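Local atomic coordinates of molinate hydrolase (Gulosibacter molinativorax, PDB entry 4UB9), a protein that hydrolyses the thiocarbamate herbicide molinate and is a zinc-binding member of the amidohydrolase family. Residues D237-G249 / Y257-V269. Numbering follows the deposited sequence.
Sequences DFCKIAVTDHLVG and YFTFSERVLDVLV
The Phe260 ring meets Ile241 obliquely, its CE2 4.2 Å from Ile241 CG2, and is itself clamped between two neighbours: the methyl CG2 of Thr259 sits over the centre of one face, and CD1 of Leu268 lies nearer the rim on the opposite face. Asp245 approaches the edge of the Tyr257 ring, near its plane, with carboxylate and ring turned 82° apart. Ile241 closes the apolar end: its CG2, anti to the backbone N (CG1 at chi1 -55°), reaches Leu265 CD1 at 3.9 Å and Leu268 CD1 as well, so the beta-branched residue seats the helix on the strand. Val243 runs alongside Phe258, touching it through CG1.

Toward the loop, polar groups take over. The hydroxyl of Thr259 donates to Ala242 O (OG1 to O 2.8 Å) from above the carbonyl plane, while Thr259 N gives Val243 O a nearly straight bond of 3.0 Å (167°). A water also donates to Val243 O and accepts from Phe260 N, bridging the two segments. Asp245 suits its place because its two oxygens each accept from a backbone N-H: OD1 from Tyr257 N at 2.8 Å, above the carboxylate plane, and OD2 from Leu247 N in an Asx turn. Its own N returns a bond to Tyr257 O. Replacing Asp245 by alanine removes both carboxylate oxygens, which would probably leave Tyr257 N and Leu247 N without these acceptors and free the turn to shift.

Tyr257 also meets its counterpart in a second subunit, placing this end at a subunit interface. Asp245 O accepts from NE2 of the zinc ligand His282, consistent with helping to orient it. Strand 239-242, the loop at its C-terminal end and helix 262-275 form a beta-alpha unit, as in the TIM-barrel fold of amidohydrolases.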
ATOM      1  N   ASP A 237      30.376 -14.523 -19.619  1.00 32.44           N
ATOM      2  CA  ASP A 237      30.616 -14.524 -21.055  1.00 31.18           C
ATOM      3  C   ASP A 237      30.470 -13.135 -21.704  1.00 29.99           C
ATOM      4  O   ASP A 237      30.986 -12.863 -22.776  1.00 29.50           O
ATOM      5  CB  ASP A 237      29.672 -15.483 -21.722  1.00 32.24           C
ATOM      6  CG  ASP A 237      29.834 -16.883 -21.209  1.00 35.66           C
ATOM      7  OD1 ASP A 237      30.881 -17.507 -21.523  1.00 37.31           O
ATOM      8  OD2 ASP A 237      28.924 -17.373 -20.492  1.00 36.61           O
ATOM      9  N   PHE A 238      29.775 -12.258 -21.031  1.00 31.11           N
ATOM     10  CA  PHE A 238      29.630 -10.872 -21.477  1.00 31.06           C
ATOM     11  C   PHE A 238      29.164 -10.054 -20.293  1.00 31.27           C
ATOM     12  O   PHE A 238      28.963 -10.606 -19.207  1.00 28.39           O
ATOM     13  CB  PHE A 238      28.685 -10.742 -22.660  1.00 32.65           C
ATOM     14  CG  PHE A 238      27.393 -11.459 -22.484  1.00 32.05           C
ATOM     15  CD1 PHE A 238      26.372 -10.856 -21.823  1.00 36.21           C
ATOM     16  CD2 PHE A 238      27.183 -12.732 -23.011  1.00 34.60           C
ATOM     17  CE1 PHE A 238      25.135 -11.471 -21.691  1.00 34.57           C
ATOM     18  CE2 PHE A 238      25.965 -13.364 -22.867  1.00 32.45           C
ATOM     19  CZ  PHE A 238      24.939 -12.735 -22.205  1.00 34.39           C
ATOM     20  N   CYS A 239      29.054  -8.729 -20.467  1.00 30.34           N
ATOM     21  CA  CYS A 239      28.707  -7.877 -19.332  1.00 27.61           C
ATOM     22  C   CYS A 239      27.685  -6.889 -19.731  1.00 26.73           C
ATOM     23  O   CYS A 239      27.842  -6.190 -20.745  1.00 22.98           O
ATOM     24  CB  CYS A 239      29.946  -7.147 -18.825  1.00 29.31           C
ATOM     25  SG  CYS A 239      29.608  -6.090 -17.412  1.00 34.76           S
ATOM     26  N   LYS A 240      26.653  -6.769 -18.912  1.00 28.16           N
ATOM     27  CA  LYS A 240      25.549  -5.857 -19.255  1.00 31.32           C
ATOM     28  C   LYS A 240      25.484  -4.773 -18.197  1.00 30.67           C
ATOM     29  O   LYS A 240      25.443  -5.067 -17.003  1.00 29.45           O
ATOM     30  CB  LYS A 240      24.197  -6.581 -19.348  1.00 31.27           C
ATOM     31  CG  LYS A 240      23.059  -5.655 -19.757  1.00 33.38           C
ATOM     32  CD  LYS A 240      21.839  -6.361 -20.323  1.00 35.30           C
ATOM     33  CE  LYS A 240      20.701  -6.538 -19.351  1.00 37.41           C
ATOM     34  NZ  LYS A 240      19.347  -6.448 -19.990  1.00 39.23           N
ATOM     35  N   ILE A 241      25.466  -3.534 -18.653  1.00 30.51           N
ATOM     36  CA  ILE A 241      25.531  -2.403 -17.768  1.00 33.14           C
ATOM     37  C   ILE A 241      24.183  -1.702 -17.771  1.00 32.65           C
ATOM     38  O   ILE A 241      23.656  -1.368 -18.812  1.00 29.80           O
ATOM     39  CB  ILE A 241      26.536  -1.312 -18.232  1.00 37.77           C
ATOM     40  CG1 ILE A 241      27.946  -1.821 -18.472  1.00 37.03           C
ATOM     41  CG2 ILE A 241      26.577  -0.162 -17.221  1.00 36.17           C
ATOM     42  CD1 ILE A 241      28.501  -2.548 -17.306  1.00 43.07           C
ATOM     43  N   ALA A 242      23.707  -1.368 -16.588  1.00 34.05           N
ATOM     44  CA  ALA A 242      22.517  -0.523 -16.457  1.00 36.33           C
ATOM     45  C   ALA A 242      22.837   0.931 -16.704  1.00 31.84           C
ATOM     46  O   ALA A 242      23.087   1.660 -15.774  1.00 32.40           O
ATOM     47  CB  ALA A 242      21.913  -0.651 -15.074  1.00 36.25           C
ATOM     48  N   VAL A 243      22.848   1.326 -17.963  1.00 29.80           N
ATOM     49  CA  VAL A 243      23.178   2.690 -18.320  1.00 30.22           C
ATOM     50  C   VAL A 243      22.105   3.616 -17.765  1.00 31.81           C
ATOM     51  O   VAL A 243      22.409   4.645 -17.156  1.00 30.42           O
ATOM     52  CB  VAL A 243      23.224   2.861 -19.833  1.00 32.37           C
ATOM     53  CG1 VAL A 243      23.319   4.337 -20.208  1.00 36.85           C
ATOM     54  CG2 VAL A 243      24.370   2.077 -20.387  1.00 32.17           C
ATOM     55  N   THR A 244      20.843   3.223 -17.974  1.00 29.84           N
ATOM     56  CA  THR A 244      19.720   3.889 -17.318  1.00 32.30           C
ATOM     57  C   THR A 244      19.145   3.019 -16.222  1.00 29.33           C
ATOM     58  O   THR A 244      19.580   1.901 -15.991  1.00 33.43           O
ATOM     59  CB  THR A 244      18.592   4.269 -18.292  1.00 34.85           C
ATOM     60  OG1 THR A 244      18.058   3.095 -18.861  1.00 36.51           O
ATOM     61  CG2 THR A 244      19.107   5.188 -19.378  1.00 36.23           C
ATOM     62  N   ASP A 245      18.142   3.556 -15.570  1.00 30.14           N
ATOM     63  CA  ASP A 245      17.494   2.921 -14.430  1.00 32.93           C
ATOM     64  C   ASP A 245      16.546   1.801 -14.851  1.00 35.25           C
ATOM     65  O   ASP A 245      16.254   1.637 -16.028  1.00 32.95           O
ATOM     66  CB  ASP A 245      16.655   3.946 -13.672  1.00 32.74           C
ATOM     67  CG  ASP A 245      15.426   4.374 -14.479  1.00 36.20           C
ATOM     68  OD1 ASP A 245      15.588   5.128 -15.479  1.00 34.30           O
ATOM     69  OD2 ASP A 245      14.317   3.895 -14.167  1.00 38.55           O
ATOM     70  N   HIS A 246      16.046   1.079 -13.842  1.00 34.64           N
ATOM     71  CA  HIS A 246      15.150  -0.044 -14.033  1.00 34.87           C
ATOM     72  C   HIS A 246      13.928   0.115 -13.133  1.00 35.92           C
ATOM     73  O   HIS A 246      13.475  -0.831 -12.513  1.00 32.98           O
ATOM     74  CB  HIS A 246      15.889  -1.324 -13.699  1.00 36.69           C
ATOM     75  CG  HIS A 246      15.189  -2.568 -14.132  1.00 40.54           C
ATOM     76  ND1 HIS A 246      14.172  -3.140 -13.409  1.00 43.21           N
ATOM     77  CD2 HIS A 246      15.394  -3.380 -15.198  1.00 42.08           C
ATOM     78  CE1 HIS A 246      13.746  -4.221 -14.031  1.00 40.79           C
ATOM     79  NE2 HIS A 246      14.485  -4.403 -15.104  1.00 41.13           N
ATOM     80  N   LEU A 247      13.396   1.333 -13.096  1.00 32.97           N
ATOM     81  CA  LEU A 247      12.279   1.698 -12.240  1.00 28.94           C
ATOM     82  C   LEU A 247      10.940   1.842 -12.987  1.00 34.61           C
ATOM     83  O   LEU A 247      10.017   2.551 -12.527  1.00 32.25           O
ATOM     84  CB  LEU A 247      12.590   3.035 -11.564  1.00 28.83           C
ATOM     85  CG  LEU A 247      13.800   3.076 -10.656  1.00 30.83           C
ATOM     86  CD1 LEU A 247      13.951   4.481 -10.103  1.00 32.77           C
ATOM     87  CD2 LEU A 247      13.688   2.085  -9.485  1.00 31.47           C
ATOM     88  N   VAL A 248      10.829   1.190 -14.131  1.00 34.38           N
ATOM     89  CA  VAL A 248       9.633   1.327 -14.966  1.00 34.31           C
ATOM     90  C   VAL A 248       8.376   0.886 -14.231  1.00 30.92           C
ATOM     91  O   VAL A 248       7.336   1.515 -14.296  1.00 28.84           O
ATOM     92  CB  VAL A 248       9.787   0.581 -16.295  1.00 38.71           C
ATOM     93  CG1 VAL A 248      10.890   1.250 -17.106  1.00 38.99           C
ATOM     94  CG2 VAL A 248      10.135  -0.920 -16.104  1.00 39.42           C
ATOM     95  N   GLY A 249       8.530  -0.156 -13.451  1.00 31.97           N
ATOM     96  CA  GLY A 249       7.456  -0.651 -12.592  1.00 32.70           C
ATOM     97  C   GLY A 249       6.974   0.340 -11.566  1.00 34.83           C
ATOM     98  O   GLY A 249       5.776   0.458 -11.337  1.00 39.00           O
ATOM     99  N   TYR A 257      16.283   7.833 -15.715  1.00 30.42           N
ATOM    100  CA  TYR A 257      17.493   8.367 -15.070  1.00 31.15           C
ATOM    101  C   TYR A 257      18.710   7.652 -15.615  1.00 32.99           C
ATOM    102  O   TYR A 257      18.614   6.587 -16.251  1.00 40.16           O
ATOM    103  CB  TYR A 257      17.469   8.064 -13.590  1.00 31.96           C
ATOM    104  CG  TYR A 257      16.358   8.698 -12.821  1.00 32.73           C
ATOM    105  CD1 TYR A 257      16.494   9.961 -12.271  1.00 31.61           C
ATOM    106  CD2 TYR A 257      15.172   8.016 -12.593  1.00 34.50           C
ATOM    107  CE1 TYR A 257      15.455  10.537 -11.543  1.00 33.66           C
ATOM    108  CE2 TYR A 257      14.130   8.589 -11.850  1.00 32.51           C
ATOM    109  CZ  TYR A 257      14.275   9.853 -11.350  1.00 32.33           C
ATOM    110  OH  TYR A 257      13.271  10.393 -10.608  1.00 30.83           O
ATOM    111  N   PHE A 258      19.869   8.237 -15.372  1.00 31.19           N
ATOM    112  CA  PHE A 258      21.143   7.540 -15.568  1.00 29.61           C
ATOM    113  C   PHE A 258      21.603   6.940 -14.268  1.00 26.69           C
ATOM    114  O   PHE A 258      21.523   7.542 -13.212  1.00 28.17           O
ATOM    115  CB  PHE A 258      22.203   8.492 -16.122  1.00 30.43           C
ATOM    116  CG  PHE A 258      22.097   8.682 -17.590  1.00 31.36           C
ATOM    117  CD1 PHE A 258      21.098   9.456 -18.125  1.00 31.53           C
ATOM    118  CD2 PHE A 258      23.037   8.113 -18.443  1.00 35.86           C
ATOM    119  CE1 PHE A 258      20.998   9.640 -19.482  1.00 32.58           C
ATOM    120  CE2 PHE A 258      22.943   8.272 -19.803  1.00 34.69           C
ATOM    121  CZ  PHE A 258      21.914   9.030 -20.327  1.00 35.31           C
ATOM    122  N   THR A 259      22.075   5.721 -14.335  1.00 26.74           N
ATOM    123  CA  THR A 259      22.568   5.027 -13.123  1.00 28.29           C
ATOM    124  C   THR A 259      23.888   5.562 -12.597  1.00 27.93           C
ATOM    125  O   THR A 259      24.150   5.580 -11.380  1.00 29.98           O
ATOM    126  CB  THR A 259      22.751   3.519 -13.446  1.00 29.36           C
ATOM    127  OG1 THR A 259      21.495   2.994 -13.836  1.00 33.13           O
ATOM    128  CG2 THR A 259      23.259   2.738 -12.259  1.00 30.25           C
ATOM    129  N   PHE A 260      24.737   5.948 -13.536  1.00 29.37           N
ATOM    130  CA  PHE A 260      26.148   6.298 -13.281  1.00 28.68           C
ATOM    131  C   PHE A 260      26.516   7.633 -13.904  1.00 31.22           C
ATOM    132  O   PHE A 260      25.932   8.031 -14.912  1.00 30.54           O
ATOM    133  CB  PHE A 260      27.080   5.253 -13.900  1.00 29.98           C
ATOM    134  CG  PHE A 260      26.985   3.880 -13.260  1.00 29.72           C
ATOM    135  CD1 PHE A 260      27.315   3.686 -11.943  1.00 28.62           C
ATOM    136  CD2 PHE A 260      26.540   2.799 -13.994  1.00 28.59           C
ATOM    137  CE1 PHE A 260      27.224   2.439 -11.372  1.00 27.39           C
ATOM    138  CE2 PHE A 260      26.430   1.561 -13.417  1.00 26.25           C
ATOM    139  CZ  PHE A 260      26.763   1.385 -12.102  1.00 25.56           C
ATOM    140  N   SER A 261      27.524   8.297 -13.327  1.00 30.52           N
ATOM    141  CA  SER A 261      28.193   9.412 -14.021  1.00 33.53           C
ATOM    142  C   SER A 261      28.941   8.900 -15.222  1.00 34.02           C
ATOM    143  O   SER A 261      29.309   7.720 -15.292  1.00 33.30           O
ATOM    144  CB  SER A 261      29.201  10.129 -13.117  1.00 35.54           C
ATOM    145  OG  SER A 261      30.295   9.292 -12.821  1.00 32.03           O
ATOM    146  N   GLU A 262      29.194   9.774 -16.178  1.00 36.28           N
ATOM    147  CA  GLU A 262      29.909   9.345 -17.410  1.00 41.75           C
ATOM    148  C   GLU A 262      31.298   8.844 -17.092  1.00 37.03           C
ATOM    149  O   GLU A 262      31.783   7.877 -17.635  1.00 39.21           O
ATOM    150  CB  GLU A 262      29.830  10.404 -18.539  1.00 44.27           C
ATOM    151  CG  GLU A 262      28.322  10.575 -18.897  1.00 59.33           C
ATOM    152  CD  GLU A 262      27.940  10.647 -20.374  1.00 65.40           C
ATOM    153  OE1 GLU A 262      28.776  10.328 -21.232  1.00 69.35           O
ATOM    154  OE2 GLU A 262      26.759  10.981 -20.657  1.00 63.28           O
ATOM    155  N   ARG A 263      31.901   9.512 -16.157  1.00 36.75           N
ATOM    156  CA  ARG A 263      33.199   9.140 -15.621  1.00 39.90           C
ATOM    157  C   ARG A 263      33.251   7.706 -15.076  1.00 37.01           C
ATOM    158  O   ARG A 263      34.184   6.951 -15.325  1.00 34.20           O
ATOM    159  CB  ARG A 263      33.422  10.104 -14.471  1.00 42.23           C
ATOM    160  CG  ARG A 263      34.785  10.162 -13.885  1.00 47.09           C
ATOM    161  CD  ARG A 263      34.890  11.494 -13.165  1.00 41.90           C
ATOM    162  NE  ARG A 263      34.546  11.399 -11.748  1.00 42.04           N
ATOM    163  CZ  ARG A 263      35.334  11.826 -10.749  1.00 36.65           C
ATOM    164  NH1 ARG A 263      36.488  12.384 -11.006  1.00 34.26           N
ATOM    165  NH2 ARG A 263      34.966  11.690  -9.497  1.00 36.74           N
ATOM    166  N   VAL A 264      32.236   7.355 -14.309  1.00 33.77           N
ATOM    167  CA  VAL A 264      32.169   6.009 -13.702  1.00 34.62           C
ATOM    168  C   VAL A 264      31.775   4.982 -14.765  1.00 34.47           C
ATOM    169  O   VAL A 264      32.261   3.864 -14.813  1.00 33.07           O
ATOM    170  CB  VAL A 264      31.175   5.970 -12.525  1.00 35.69           C
ATOM    171  CG1 VAL A 264      30.828   4.537 -12.140  1.00 34.35           C
ATOM    172  CG2 VAL A 264      31.752   6.719 -11.325  1.00 33.05           C
ATOM    173  N   LEU A 265      30.922   5.417 -15.669  1.00 35.76           N
ATOM    174  CA  LEU A 265      30.562   4.582 -16.811  1.00 38.52           C
ATOM    175  C   LEU A 265      31.790   4.248 -17.651  1.00 35.40           C
ATOM    176  O   LEU A 265      32.018   3.120 -18.060  1.00 37.38           O
ATOM    177  CB  LEU A 265      29.487   5.288 -17.644  1.00 41.31           C
ATOM    178  CG  LEU A 265      28.912   4.499 -18.800  1.00 43.33           C
ATOM    179  CD1 LEU A 265      28.346   3.174 -18.347  1.00 42.79           C
ATOM    180  CD2 LEU A 265      27.825   5.352 -19.444  1.00 47.64           C
ATOM    181  N   ASP A 266      32.625   5.242 -17.866  1.00 37.38           N
ATOM    182  CA  ASP A 266      33.911   5.015 -18.560  1.00 39.14           C
ATOM    183  C   ASP A 266      34.791   3.968 -17.866  1.00 34.33           C
ATOM    184  O   ASP A 266      35.391   3.126 -18.510  1.00 34.05           O
ATOM    185  CB  ASP A 266      34.673   6.321 -18.747  1.00 40.51           C
ATOM    186  CG  ASP A 266      33.968   7.285 -19.756  1.00 51.56           C
ATOM    187  OD1 ASP A 266      33.040   6.852 -20.516  1.00 46.73           O
ATOM    188  OD2 ASP A 266      34.347   8.486 -19.758  1.00 53.14           O
ATOM    189  N   VAL A 267      34.822   3.981 -16.555  1.00 30.21           N
ATOM    190  CA  VAL A 267      35.571   2.950 -15.834  1.00 31.87           C
ATOM    191  C   VAL A 267      35.031   1.565 -16.128  1.00 31.85           C
ATOM    192  O   VAL A 267      35.767   0.630 -16.382  1.00 31.49           O
ATOM    193  CB  VAL A 267      35.497   3.190 -14.321  1.00 32.92           C
ATOM    194  CG1 VAL A 267      35.985   1.992 -13.546  1.00 31.12           C
ATOM    195  CG2 VAL A 267      36.297   4.453 -13.974  1.00 35.30           C
ATOM    196  N   LEU A 268      33.714   1.449 -16.092  1.00 35.19           N
ATOM    197  CA  LEU A 268      33.054   0.158 -16.313  1.00 33.42           C
ATOM    198  C   LEU A 268      33.324  -0.345 -17.710  1.00 31.61           C
ATOM    199  O   LEU A 268      33.691  -1.488 -17.916  1.00 33.11           O
ATOM    200  CB  LEU A 268      31.556   0.270 -16.083  1.00 34.05           C
ATOM    201  CG  LEU A 268      31.110   0.613 -14.660  1.00 32.33           C
ATOM    202  CD1 LEU A 268      29.619   0.929 -14.664  1.00 36.33           C
ATOM    203  CD2 LEU A 268      31.380  -0.529 -13.713  1.00 30.25           C
ATOM    204  N   VAL A 269      33.132   0.526 -18.673  1.00 37.91           N
ATOM    205  CA  VAL A 269      33.381   0.175 -20.087  1.00 41.40           C
ATOM    206  C   VAL A 269      34.846  -0.272 -20.331  1.00 37.83           C
ATOM    207  O   VAL A 269      35.090  -1.301 -20.928  1.00 39.15           O
ATOM    208  CB  VAL A 269      33.002   1.330 -21.017  1.00 39.26           C
ATOM    209  CG1 VAL A 269      33.443   1.041 -22.456  1.00 37.85           C
ATOM    210  CG2 VAL A 269      31.491   1.530 -20.964  1.00 40.43           C
TER
HETATM  211  O   HOH W   1      24.821   5.391 -16.402  1.00 27.62           O